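Local coordinates for protein tyrosine--tRNA ligase (Aeropyrum pernix, PDB 2CYA) that probably catalyses the two-step attachment of tyrosine to its cognate tRNA, activating the amino acid with ATP before transferring it to the acceptor end, at residues E24-L29 with L178-G183; K37-Y42 with L167-D172; S70-T75 with E118-D123; S171-M176 with K204-I209. One frame throughout, in Å; residues are numbered along the deposited sequence.

Interaction 1: residues E24-L29 with L178-G183; sequences EELKGL and LDIALG. With SO4 (sulfate ion), chain B.
Leu29 CD2 lies over one face of the Asp179 carboxylate, displaced to the OD1 side, 4.2 Å from Asp179 OD1. Leu29 CD1 sits above the plane of the Asp179 main-chain carbonyl, 3.8 Å from Asp179 O and 3.9 Å from Asp179 CB. These are van der Waals contacts. The carboxylate finds its main polar partner elsewhere: Asp179 OD2 accepts a hydrogen bond from Lys37 N. About one turn earlier in the helix, Leu26 holds CG anti to the backbone N (chi1 177°). This swings Leu26 CD1 toward the strand, to 3.9 Å from Ile180 CD1. The two meet methyl to methyl. Leu29 CD1 approaches Ile180 CG1 more loosely, at 4.5 Å. Val207 and Ile36 also touch Leu29 and help to bury it.

A sulfate ion, probably from the crystallisation liquor, sits at the start of helix 23-32. Glu24 N donates to its O4 at 3.1 Å in a fairly straight bond (163°), and Glu23 N also binds it. The position suits an anion, since the helix dipole would probably attract it. The leucines lay helix 23-32 over parallel strand 180-184, the helix-on-sheet packing of the Rossmann fold of class I aminoacyl-tRNA synthetases.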
loop_
_atom_site.group_PDB
_atom_site.type_symbol
_atom_site.label_atom_id
_atom_site.label_comp_id
_atom_site.label_asym_id
_atom_site.label_seq_id
_atom_site.Cartn_x
_atom_site.Cartn_y
_atom_site.Cartn_z
ATOM N N GLU A 24 1.724 -10.628 -31.404
ATOM C CA GLU A 24 1.922 -9.529 -32.336
ATOM C C GLU A 24 2.624 -8.389 -31.625
ATOM O O GLU A 24 3.509 -7.746 -32.194
ATOM C CB GLU A 24 0.596 -9.056 -32.933
ATOM C CG GLU A 24 0.802 -8.036 -34.046
ATOM C CD GLU A 24 1.880 -8.455 -35.062
ATOM O OE1 GLU A 24 1.710 -9.500 -35.749
ATOM O OE2 GLU A 24 2.903 -7.731 -35.171
ATOM N N GLU A 25 2.245 -8.135 -30.377
ATOM C CA GLU A 25 2.907 -7.072 -29.634
ATOM C C GLU A 25 4.402 -7.381 -29.490
ATOM O O GLU A 25 5.229 -6.503 -29.714
ATOM C CB GLU A 25 2.285 -6.908 -28.251
ATOM C CG GLU A 25 0.913 -6.231 -28.236
ATOM C CD GLU A 25 0.282 -6.325 -26.862
ATOM O OE1 GLU A 25 1.033 -6.545 -25.893
ATOM O OE2 GLU A 25 -0.946 -6.188 -26.740
ATOM N N LEU A 26 4.745 -8.618 -29.118
ATOM C CA LEU A 26 6.157 -8.994 -28.968
ATOM C C LEU A 26 6.877 -8.837 -30.296
ATOM O O LEU A 26 7.990 -8.318 -30.345
ATOM C CB LEU A 26 6.308 -10.455 -28.482
ATOM C CG LEU A 26 7.752 -10.964 -28.374
ATOM C CD1 LEU A 26 8.604 -10.058 -27.478
ATOM C CD2 LEU A 26 7.739 -12.376 -27.814
ATOM N N LYS A 27 6.245 -9.276 -31.379
ATOM C CA LYS A 27 6.884 -9.140 -32.684
ATOM C C LYS A 27 7.092 -7.675 -33.033
ATOM O O LYS A 27 8.097 -7.313 -33.647
ATOM C CB LYS A 27 6.062 -9.856 -33.766
ATOM C CG LYS A 27 6.167 -11.374 -33.671
ATOM C CD LYS A 27 5.200 -12.088 -34.600
ATOM C CE LYS A 27 5.361 -13.600 -34.507
ATOM N NZ LYS A 27 4.416 -14.338 -35.400
ATOM N N GLY A 28 6.154 -6.820 -32.624
ATOM C CA GLY A 28 6.307 -5.400 -32.901
ATOM C C GLY A 28 7.483 -4.857 -32.107
ATOM O O GLY A 28 8.234 -4.005 -32.587
ATOM N N LEU A 29 7.652 -5.345 -30.880
ATOM C CA LEU A 29 8.771 -4.899 -30.041
ATOM C C LEU A 29 10.081 -5.393 -30.655
ATOM O O LEU A 29 11.068 -4.648 -30.777
ATOM C CB LEU A 29 8.642 -5.455 -28.610
ATOM C CG LEU A 29 7.692 -4.749 -27.639
ATOM C CD1 LEU A 29 7.611 -5.531 -26.307
ATOM C CD2 LEU A 29 8.207 -3.314 -27.401
ATOM N N LEU A 178 9.597 -1.946 -17.688
ATOM C CA LEU A 178 9.635 -3.149 -18.502
ATOM C C LEU A 178 8.727 -3.218 -19.727
ATOM O O LEU A 178 7.587 -2.719 -19.720
ATOM C CB LEU A 178 9.321 -4.352 -17.622
ATOM C CG LEU A 178 10.175 -4.531 -16.376
ATOM C CD1 LEU A 178 9.604 -5.738 -15.614
ATOM C CD2 LEU A 178 11.676 -4.735 -16.740
ATOM N N ASP A 179 9.244 -3.867 -20.771
ATOM C CA ASP A 179 8.475 -4.101 -21.999
ATOM C C ASP A 179 7.885 -5.510 -21.900
ATOM O O ASP A 179 6.883 -5.819 -22.552
ATOM C CB ASP A 179 9.395 -4.035 -23.219
ATOM C CG ASP A 179 10.034 -2.700 -23.368
ATOM O OD1 ASP A 179 9.318 -1.748 -23.714
ATOM O OD2 ASP A 179 11.240 -2.596 -23.113
ATOM N N ILE A 180 8.520 -6.351 -21.083
ATOM C CA ILE A 180 8.102 -7.745 -20.905
ATOM C C ILE A 180 8.113 -8.259 -19.466
ATOM O O ILE A 180 9.052 -8.035 -18.715
ATOM C CB ILE A 180 9.022 -8.714 -21.687
ATOM C CG1 ILE A 180 8.992 -8.426 -23.187
ATOM C CG2 ILE A 180 8.582 -10.144 -21.429
ATOM C CD1 ILE A 180 10.082 -9.184 -23.937
ATOM N N ALA A 181 7.081 -9.011 -19.123
ATOM C CA ALA A 181 6.953 -9.612 -17.809
ATOM C C ALA A 181 6.900 -11.135 -17.993
ATOM O O ALA A 181 5.935 -11.665 -18.539
ATOM C CB ALA A 181 5.669 -9.124 -17.132
ATOM N N LEU A 182 7.945 -11.832 -17.567
ATOM C CA LEU A 182 7.966 -13.284 -17.656
ATOM C C LEU A 182 7.498 -13.833 -16.313
ATOM O O LEU A 182 7.773 -13.247 -15.268
ATOM C CB LEU A 182 9.390 -13.775 -17.926
ATOM C CG LEU A 182 9.643 -15.281 -17.807
ATOM C CD1 LEU A 182 9.007 -15.974 -19.005
ATOM C CD2 LEU A 182 11.154 -15.573 -17.768
ATOM N N GLY A 183 6.790 -14.952 -16.338
ATOM C CA GLY A 183 6.343 -15.551 -15.103
ATOM C C GLY A 183 5.550 -16.813 -15.362
ATOM O O GLY A 183 5.178 -17.107 -16.504
HETATM S S SO4 B . -1.598 -12.996 -30.339
HETATM O O1 SO4 B . -1.878 -14.120 -31.340
HETATM O O2 SO4 B . -2.961 -12.496 -29.855
HETATM O O3 SO4 B . -0.947 -13.585 -29.220
HETATM O O4 SO4 B . -1.062 -11.925 -31.116
#

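Interaction 2: residues K37-Y42 with L167-D172; sequences KGYIGY and LMQVSD
Two side-chain torsions bring Tyr39 and Gln169 toward each other. Tyr39 has chi1 at 94°, well off the usual staggered value, and its ring reaches from strand 37-42 toward helix 161-175. Gln169 has CG anti to its backbone N (chi1 -173°), and its extended chain carries the amide toward the strand. The direct contacts are loose. Tyr39 OH is 4.1 Å from Gln169 O and 4.3 Å from Asp172 CB. The CB of Asp172 lies obliquely to the tyrosine ring. One ring face of Tyr39 is covered near its rim by Gly41 N, 3.7 Å above the plane.

Water fills in the polar links. Water 1 lies in the ring plane at the edge, 2.8 Å from Tyr39 OH. It donates to Asp172 OD2 at 2.6 Å. Water 2 accepts from Gln169 NE2 at 3.1 Å. It also reaches Tyr39 OH, but that distance is so short that its details are doubtful. Outside partners fix the polar ends: Asp172 OD1 bonds to Tyr126 OH, and Gln169 NE2 to Gln187 OE1. Tyr39, Gln169 and Asp172 are all predicted to bind L-tyrosine. Water 1, held between Tyr39 and Asp172, probably marks where the substrate phenol oxygen sits, as in archaeal relatives. This is the tyrosine pocket of the class I catalytic domain.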
loop_
_atom_site.group_PDB
_atom_site.type_symbol
_atom_site.label_atom_id
_atom_site.label_comp_id
_atom_site.label_asym_id
_atom_site.label_seq_id
_atom_site.Cartn_x
_atom_site.Cartn_y
_atom_site.Cartn_z
ATOM N N LYS A 37 13.413 -4.392 -22.330
ATOM C CA LYS A 37 13.696 -4.757 -20.938
ATOM C C LYS A 37 12.655 -5.736 -20.414
ATOM O O LYS A 37 11.467 -5.632 -20.736
ATOM C CB LYS A 37 13.695 -3.521 -20.045
ATOM C CG LYS A 37 14.690 -2.456 -20.441
ATOM C CD LYS A 37 14.611 -1.288 -19.466
ATOM C CE LYS A 37 15.515 -0.148 -19.892
ATOM N NZ LYS A 37 15.583 0.899 -18.839
ATOM N N GLY A 38 13.101 -6.701 -19.616
ATOM C CA GLY A 38 12.166 -7.666 -19.083
ATOM C C GLY A 38 12.634 -8.155 -17.733
ATOM O O GLY A 38 13.760 -7.872 -17.315
ATOM N N TYR A 39 11.768 -8.872 -17.038
ATOM C CA TYR A 39 12.145 -9.429 -15.751
ATOM C C TYR A 39 11.251 -10.598 -15.434
ATOM O O TYR A 39 10.342 -10.925 -16.204
ATOM C CB TYR A 39 11.986 -8.380 -14.621
ATOM C CG TYR A 39 10.645 -8.425 -13.865
ATOM C CD1 TYR A 39 10.600 -8.199 -12.483
ATOM C CD2 TYR A 39 9.440 -8.699 -14.518
ATOM C CE1 TYR A 39 9.406 -8.245 -11.772
ATOM C CE2 TYR A 39 8.227 -8.752 -13.815
ATOM C CZ TYR A 39 8.217 -8.528 -12.437
ATOM O OH TYR A 39 7.042 -8.630 -11.704
ATOM N N ILE A 40 11.563 -11.239 -14.312
ATOM C CA ILE A 40 10.722 -12.267 -13.724
ATOM C C ILE A 40 10.829 -11.906 -12.239
ATOM O O ILE A 40 11.899 -11.483 -11.755
ATOM C CB ILE A 40 11.177 -13.740 -13.921
ATOM C CG1 ILE A 40 10.099 -14.649 -13.303
ATOM C CG2 ILE A 40 12.539 -13.997 -13.302
ATOM C CD1 ILE A 40 10.326 -16.190 -13.451
ATOM N N GLY A 41 9.702 -11.990 -11.547
ATOM C CA GLY A 41 9.680 -11.706 -10.134
ATOM C C GLY A 41 9.215 -12.996 -9.500
ATOM O O GLY A 41 8.236 -13.600 -9.954
ATOM N N TYR A 42 9.895 -13.429 -8.455
ATOM C CA TYR A 42 9.507 -14.663 -7.803
ATOM C C TYR A 42 9.703 -14.532 -6.305
ATOM O O TYR A 42 10.574 -13.790 -5.849
ATOM C CB TYR A 42 10.368 -15.816 -8.333
ATOM C CG TYR A 42 11.734 -15.868 -7.699
ATOM C CD1 TYR A 42 11.983 -16.705 -6.613
ATOM C CD2 TYR A 42 12.764 -15.013 -8.131
ATOM C CE1 TYR A 42 13.231 -16.691 -5.958
ATOM C CE2 TYR A 42 14.013 -14.994 -7.485
ATOM C CZ TYR A 42 14.232 -15.838 -6.402
ATOM O OH TYR A 42 15.457 -15.844 -5.763
ATOM N N LEU A 167 -0.909 -4.935 -6.354
ATOM C CA LEU A 167 -0.615 -3.528 -6.584
ATOM C C LEU A 167 0.908 -3.383 -6.677
ATOM O O LEU A 167 1.427 -2.704 -7.558
ATOM C CB LEU A 167 -1.171 -2.683 -5.426
ATOM C CG LEU A 167 -2.517 -1.939 -5.552
ATOM C CD1 LEU A 167 -3.406 -2.571 -6.589
ATOM C CD2 LEU A 167 -3.208 -1.878 -4.164
ATOM N N MET A 168 1.612 -4.046 -5.771
ATOM C CA MET A 168 3.073 -4.010 -5.763
ATOM C C MET A 168 3.651 -4.759 -6.962
ATOM O O MET A 168 4.662 -4.342 -7.524
ATOM C CB MET A 168 3.617 -4.631 -4.470
ATOM C CG MET A 168 3.491 -3.695 -3.253
ATOM S SD MET A 168 4.011 -4.513 -1.744
ATOM C CE MET A 168 5.808 -4.743 -2.111
ATOM N N GLN A 169 3.013 -5.868 -7.338
ATOM C CA GLN A 169 3.483 -6.660 -8.469
ATOM C C GLN A 169 3.454 -5.798 -9.725
ATOM O O GLN A 169 4.463 -5.676 -10.426
ATOM C CB GLN A 169 2.619 -7.918 -8.636
ATOM C CG GLN A 169 3.165 -8.884 -9.692
ATOM C CD GLN A 169 2.767 -10.336 -9.431
ATOM O OE1 GLN A 169 1.885 -10.620 -8.610
ATOM N NE2 GLN A 169 3.424 -11.263 -10.131
ATOM N N VAL A 170 2.315 -5.165 -9.988
ATOM C CA VAL A 170 2.175 -4.289 -11.150
ATOM C C VAL A 170 3.170 -3.115 -11.054
ATOM O O VAL A 170 3.788 -2.721 -12.050
ATOM C CB VAL A 170 0.735 -3.725 -11.237
ATOM C CG1 VAL A 170 0.637 -2.695 -12.341
ATOM C CG2 VAL A 170 -0.255 -4.860 -11.480
ATOM N N SER A 171 3.336 -2.557 -9.858
ATOM C CA SER A 171 4.242 -1.435 -9.709
ATOM C C SER A 171 5.693 -1.821 -9.943
ATOM O O SER A 171 6.481 -0.991 -10.378
ATOM C CB SER A 171 4.082 -0.795 -8.324
ATOM O OG SER A 171 2.768 -0.289 -8.173
ATOM N N ASP A 172 6.047 -3.065 -9.619
ATOM C CA ASP A 172 7.404 -3.559 -9.834
ATOM C C ASP A 172 7.700 -3.486 -11.334
ATOM O O ASP A 172 8.775 -3.042 -11.746
ATOM C CB ASP A 172 7.548 -5.030 -9.406
ATOM C CG ASP A 172 7.452 -5.235 -7.907
ATOM O OD1 ASP A 172 7.669 -4.278 -7.141
ATOM O OD2 ASP A 172 7.180 -6.377 -7.490
HETATM O O HOH W 1 7.084 -8.512 -8.892
HETATM O O HOH W 2 5.534 -10.567 -12.343
#

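Interaction 3: residues S70-T75 with E118-D123; sequences SVLEAT and EELASD
The apolar part of this contact is a single meeting of Leu72 and Leu120. Leu72 CD1 lies 4.3 Å from Leu120 CD2, methyl to methyl. Leu72 keeps CG anti to its backbone N (chi1 176°), which sends its end toward the helix. Val115 and Asp172 also touch both leucines.

The water-mediated part lies where the strand ends. Thr75 OG1 is 4.3 Å from Glu118 N, too far for a direct bond. Water 3 links the two side chains instead: it is 3.1 Å from Thr75 OG1 and donates weakly to Glu118 OE1 at 3.4 Å. Asp116 OD1 ties the same two residues through Thr75 OG1 and Glu118 N, and Glu118 OE1 accepts from Trp76 NE1. The chain between the segments forms a beta-alpha-beta crossover of the Rossmann fold: strand 68-73 leads through helix 88-104 to the parallel neighbour 113-116, which runs into helix 117-121.

The bonds inside each segment shape its ends. Thr75 N donates to Glu73 O at 2.8 Å, closing an inverse gamma turn centred on Ala74. Ser122 OG folds back to Glu118 O at 2.8 Å, tilted 26° from the carbonyl plane. Asp123 then caps the next helix, its OD1 taking the backbone N of Asp125. At the dimer interface, Lys124 of the second subunit packs on Glu118 and Ser122.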
loop_
_atom_site.group_PDB
_atom_site.type_symbol
_atom_site.label_atom_id
_atom_site.label_comp_id
_atom_site.label_asym_id
_atom_site.label_seq_id
_atom_site.Cartn_x
_atom_site.Cartn_y
_atom_site.Cartn_z
ATOM N N SER A 70 16.266 -8.674 -15.811
ATOM C CA SER A 70 16.407 -8.529 -14.368
ATOM C C SER A 70 15.597 -9.618 -13.682
ATOM O O SER A 70 14.564 -10.094 -14.197
ATOM C CB SER A 70 15.867 -7.177 -13.878
ATOM O OG SER A 70 16.528 -6.088 -14.475
ATOM N N VAL A 71 16.074 -10.031 -12.524
ATOM C CA VAL A 71 15.343 -11.011 -11.744
ATOM C C VAL A 71 15.017 -10.241 -10.461
ATOM O O VAL A 71 15.912 -9.697 -9.807
ATOM C CB VAL A 71 16.184 -12.278 -11.397
ATOM C CG1 VAL A 71 15.421 -13.129 -10.372
ATOM C CG2 VAL A 71 16.437 -13.141 -12.672
ATOM N N LEU A 72 13.739 -10.145 -10.125
ATOM C CA LEU A 72 13.375 -9.442 -8.895
ATOM C C LEU A 72 13.188 -10.450 -7.770
ATOM O O LEU A 72 12.287 -11.282 -7.824
ATOM C CB LEU A 72 12.069 -8.641 -9.057
ATOM C CG LEU A 72 11.634 -7.983 -7.730
ATOM C CD1 LEU A 72 12.616 -6.846 -7.415
ATOM C CD2 LEU A 72 10.167 -7.440 -7.801
ATOM N N GLU A 73 14.044 -10.390 -6.760
ATOM C CA GLU A 73 13.901 -11.291 -5.621
ATOM C C GLU A 73 12.806 -10.604 -4.823
ATOM O O GLU A 73 13.075 -9.675 -4.074
ATOM C CB GLU A 73 15.233 -11.366 -4.860
ATOM C CG GLU A 73 16.320 -11.917 -5.788
ATOM C CD GLU A 73 17.727 -11.817 -5.257
ATOM O OE1 GLU A 73 17.983 -10.968 -4.371
ATOM O OE2 GLU A 73 18.593 -12.584 -5.756
ATOM N N ALA A 74 11.567 -11.057 -5.027
ATOM C CA ALA A 74 10.380 -10.463 -4.404
ATOM C C ALA A 74 10.239 -10.815 -2.935
ATOM O O ALA A 74 9.273 -11.474 -2.533
ATOM C CB ALA A 74 9.144 -10.898 -5.165
ATOM N N THR A 75 11.200 -10.354 -2.140
ATOM C CA THR A 75 11.229 -10.663 -0.723
ATOM C C THR A 75 10.050 -10.119 0.066
ATOM O O THR A 75 9.532 -10.811 0.941
ATOM C CB THR A 75 12.537 -10.169 -0.074
ATOM O OG1 THR A 75 12.608 -8.743 -0.163
ATOM C CG2 THR A 75 13.759 -10.795 -0.786
ATOM N N GLU A 118 13.868 -4.891 -1.680
ATOM C CA GLU A 118 14.227 -3.839 -0.736
ATOM C C GLU A 118 14.702 -2.566 -1.425
ATOM O O GLU A 118 14.481 -1.465 -0.917
ATOM C CB GLU A 118 15.328 -4.317 0.213
ATOM C CG GLU A 118 15.493 -3.436 1.427
ATOM C CD GLU A 118 15.153 -4.158 2.715
ATOM O OE1 GLU A 118 14.119 -4.876 2.772
ATOM O OE2 GLU A 118 15.928 -4.002 3.679
ATOM N N GLU A 119 15.361 -2.709 -2.569
ATOM C CA GLU A 119 15.848 -1.551 -3.300
ATOM C C GLU A 119 14.667 -0.757 -3.833
ATOM O O GLU A 119 14.718 0.462 -3.899
ATOM C CB GLU A 119 16.757 -1.966 -4.466
ATOM C CG GLU A 119 17.887 -2.902 -4.065
ATOM C CD GLU A 119 18.764 -3.317 -5.248
ATOM O OE1 GLU A 119 19.368 -4.418 -5.173
ATOM O OE2 GLU A 119 18.850 -2.542 -6.236
ATOM N N LEU A 120 13.599 -1.440 -4.222
ATOM C CA LEU A 120 12.433 -0.726 -4.714
ATOM C C LEU A 120 11.688 -0.103 -3.526
ATOM O O LEU A 120 11.237 1.039 -3.595
ATOM C CB LEU A 120 11.506 -1.684 -5.473
ATOM C CG LEU A 120 11.755 -1.871 -6.983
ATOM C CD1 LEU A 120 13.209 -2.238 -7.254
ATOM C CD2 LEU A 120 10.833 -2.946 -7.504
ATOM N N ALA A 121 11.586 -0.860 -2.438
ATOM C CA ALA A 121 10.889 -0.426 -1.239
ATOM C C ALA A 121 11.448 0.857 -0.632
ATOM O O ALA A 121 10.718 1.583 0.047
ATOM C CB ALA A 121 10.904 -1.554 -0.180
ATOM N N SER A 122 12.727 1.125 -0.897
ATOM C CA SER A 122 13.443 2.287 -0.378
ATOM C C SER A 122 13.238 3.529 -1.202
ATOM O O SER A 122 13.774 4.579 -0.872
ATOM C CB SER A 122 14.957 2.033 -0.354
ATOM O OG SER A 122 15.290 0.901 0.418
ATOM N N ASP A 123 12.508 3.417 -2.296
ATOM C CA ASP A 123 12.318 4.577 -3.145
ATOM C C ASP A 123 10.890 5.056 -3.040
ATOM O O ASP A 123 9.954 4.307 -3.322
ATOM C CB ASP A 123 12.654 4.230 -4.598
ATOM C CG ASP A 123 12.695 5.453 -5.497
ATOM O OD1 ASP A 123 12.239 6.542 -5.073
ATOM O OD2 ASP A 123 13.185 5.332 -6.637
HETATM O O HOH W 3 15.127 -7.841 1.462
#

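Interaction 4: residues S171-M176 with K204-I209; sequences SDIFYM and KKPVAI
Lys204 opens the segment with its backbone against Phe174. The carbonyl oxygen Lys204 O is 3.6 Å from Phe174 CE1 and 4.0 Å from Phe174 CD1. It approaches the ring obliquely, in van der Waals contact. Water 4 adds only weak links, from Lys204 N on one side to Phe174 O on the other. The lysine ammonium is engaged elsewhere, in a salt bridge from Lys204 NZ to Asp177 OD2. The CB of Lys205 points away from the helix.

Pro206 meets both helix residues. Its CB and CG each lie 4.0 Å from Ile173 CG2, and the two side chains cross at about a right angle. Ile173 has CG2 anti to its backbone N, with CG1 beside that N (chi1 -69°). This turns the CG2 branch onto the proline ring. Pro206 CD sits at the edge of the Phe174 ring, near its plane, 4.4 Å from CE1. The proline ring thus turns one side to both an aliphatic branch and an aromatic edge. Its position is just before strand 207-211, at the end of the beta-alpha-beta crossover of the Rossmann fold that runs from strand 180-184 through helix 188-198. Helix 188-198 also packs on the helix 161-175 residues: Val197 and Ala198 touch Phe174, and His191 touches Ile173.

From Val207 the chain enters the sheet. Val207 and Ile209 put their side chains on Ile180, and Ala208 pairs through its backbone with Val21. Along these last residues the strand draws away from helix 161-175, beyond contact with Ile173 and Phe174.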
loop_
_atom_site.group_PDB
_atom_site.type_symbol
_atom_site.label_atom_id
_atom_site.label_comp_id
_atom_site.label_asym_id
_atom_site.label_seq_id
_atom_site.Cartn_x
_atom_site.Cartn_y
_atom_site.Cartn_z
ATOM N N SER A 171 3.336 -2.557 -9.858
ATOM C CA SER A 171 4.242 -1.435 -9.709
ATOM C C SER A 171 5.693 -1.821 -9.943
ATOM O O SER A 171 6.481 -0.991 -10.378
ATOM C CB SER A 171 4.082 -0.795 -8.324
ATOM O OG SER A 171 2.768 -0.289 -8.173
ATOM N N ASP A 172 6.047 -3.065 -9.619
ATOM C CA ASP A 172 7.404 -3.559 -9.834
ATOM C C ASP A 172 7.700 -3.486 -11.334
ATOM O O ASP A 172 8.775 -3.042 -11.746
ATOM C CB ASP A 172 7.548 -5.030 -9.406
ATOM C CG ASP A 172 7.452 -5.235 -7.907
ATOM O OD1 ASP A 172 7.669 -4.278 -7.141
ATOM O OD2 ASP A 172 7.180 -6.377 -7.490
ATOM N N ILE A 173 6.740 -3.958 -12.134
ATOM C CA ILE A 173 6.853 -3.967 -13.593
ATOM C C ILE A 173 6.988 -2.544 -14.125
ATOM O O ILE A 173 7.886 -2.263 -14.911
ATOM C CB ILE A 173 5.602 -4.664 -14.241
ATOM C CG1 ILE A 173 5.634 -6.165 -13.922
ATOM C CG2 ILE A 173 5.558 -4.432 -15.758
ATOM C CD1 ILE A 173 4.311 -6.876 -14.187
ATOM N N PHE A 174 6.116 -1.633 -13.695
ATOM C CA PHE A 174 6.211 -0.260 -14.198
ATOM C C PHE A 174 7.478 0.439 -13.693
ATOM O O PHE A 174 8.179 1.111 -14.460
ATOM C CB PHE A 174 4.983 0.582 -13.803
ATOM C CG PHE A 174 3.658 0.065 -14.347
ATOM C CD1 PHE A 174 3.586 -0.599 -15.573
ATOM C CD2 PHE A 174 2.468 0.317 -13.651
ATOM C CE1 PHE A 174 2.361 -0.998 -16.100
ATOM C CE2 PHE A 174 1.226 -0.078 -14.167
ATOM C CZ PHE A 174 1.164 -0.736 -15.390
ATOM N N TYR A 175 7.776 0.283 -12.406
ATOM C CA TYR A 175 8.955 0.924 -11.836
ATOM C C TYR A 175 10.227 0.526 -12.591
ATOM O O TYR A 175 11.093 1.365 -12.832
ATOM C CB TYR A 175 9.108 0.551 -10.363
ATOM C CG TYR A 175 10.275 1.232 -9.682
ATOM C CD1 TYR A 175 10.149 2.521 -9.151
ATOM C CD2 TYR A 175 11.503 0.578 -9.545
ATOM C CE1 TYR A 175 11.227 3.140 -8.489
ATOM C CE2 TYR A 175 12.579 1.184 -8.894
ATOM C CZ TYR A 175 12.434 2.463 -8.369
ATOM O OH TYR A 175 13.505 3.061 -7.735
ATOM N N MET A 176 10.344 -0.750 -12.959
ATOM C CA MET A 176 11.524 -1.223 -13.696
ATOM C C MET A 176 11.455 -0.931 -15.189
ATOM O O MET A 176 12.301 -1.387 -15.967
ATOM C CB MET A 176 11.743 -2.708 -13.445
ATOM C CG MET A 176 12.149 -2.991 -12.002
ATOM S SD MET A 176 12.538 -4.708 -11.681
ATOM C CE MET A 176 11.023 -5.230 -11.128
ATOM N N LYS A 204 4.375 1.774 -19.870
ATOM C CA LYS A 204 4.429 0.772 -20.935
ATOM C C LYS A 204 3.542 -0.442 -20.622
ATOM O O LYS A 204 3.616 -1.012 -19.525
ATOM C CB LYS A 204 5.861 0.266 -21.130
ATOM C CG LYS A 204 6.898 1.280 -21.612
ATOM C CD LYS A 204 8.281 0.621 -21.514
ATOM C CE LYS A 204 9.403 1.483 -22.040
ATOM N NZ LYS A 204 10.705 0.787 -21.776
ATOM N N LYS A 205 2.706 -0.819 -21.587
ATOM C CA LYS A 205 1.824 -1.980 -21.466
ATOM C C LYS A 205 2.766 -3.157 -21.743
ATOM O O LYS A 205 3.216 -3.345 -22.873
ATOM C CB LYS A 205 0.742 -1.908 -22.535
ATOM C CG LYS A 205 -0.360 -2.918 -22.408
ATOM C CD LYS A 205 -1.301 -2.780 -23.589
ATOM C CE LYS A 205 -2.509 -3.655 -23.419
ATOM N NZ LYS A 205 -3.490 -3.386 -24.497
ATOM N N PRO A 206 3.067 -3.966 -20.716
ATOM C CA PRO A 206 3.976 -5.091 -20.900
ATOM C C PRO A 206 3.431 -6.305 -21.610
ATOM O O PRO A 206 2.264 -6.683 -21.428
ATOM C CB PRO A 206 4.369 -5.446 -19.464
ATOM C CG PRO A 206 3.026 -5.272 -18.748
ATOM C CD PRO A 206 2.517 -3.949 -19.342
ATOM N N VAL A 207 4.301 -6.930 -22.400
ATOM C CA VAL A 207 3.964 -8.181 -23.067
ATOM C C VAL A 207 4.148 -9.232 -21.952
ATOM O O VAL A 207 5.216 -9.300 -21.345
ATOM C CB VAL A 207 4.969 -8.506 -24.190
ATOM C CG1 VAL A 207 4.854 -9.981 -24.565
ATOM C CG2 VAL A 207 4.719 -7.596 -25.418
ATOM N N ALA A 208 3.113 -10.026 -21.678
ATOM C CA ALA A 208 3.168 -11.060 -20.653
ATOM C C ALA A 208 3.552 -12.431 -21.225
ATOM O O ALA A 208 2.839 -12.967 -22.083
ATOM C CB ALA A 208 1.795 -11.167 -19.939
ATOM N N ILE A 209 4.652 -13.008 -20.734
ATOM C CA ILE A 209 5.112 -14.330 -21.201
ATOM C C ILE A 209 5.037 -15.330 -20.060
ATOM O O ILE A 209 5.788 -15.241 -19.080
ATOM C CB ILE A 209 6.572 -14.280 -21.741
ATOM C CG1 ILE A 209 6.646 -13.373 -22.971
ATOM C CG2 ILE A 209 7.050 -15.696 -22.102
ATOM C CD1 ILE A 209 8.034 -13.022 -23.399
HETATM O O HOH W 4 6.921 1.464 -17.527
#

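Overall arrangement
From the N terminus, helix 23-32 opens the longest loop, which interaction 1 closes at strand 180-184. Within it, strand 37-42 starts a second loop, closed by interaction 2 on helix 161-175. Interaction 3 closes a third loop inside that one, from strand 68-73 to helix 117-121. Interaction 4 starts on the helix where interaction 2 ends, sharing Ser171 and Asp172. It closes at 204-209, so it crosses interaction 1 and follows interaction 3 in series. All four reach the same sheet. Helix 161-175 joins interactions 2 and 4, and Asp123 OD2 reaches Tyr175 OH to link interactions 3 and 4. Interactions 2 and 3 also touch the second subunit.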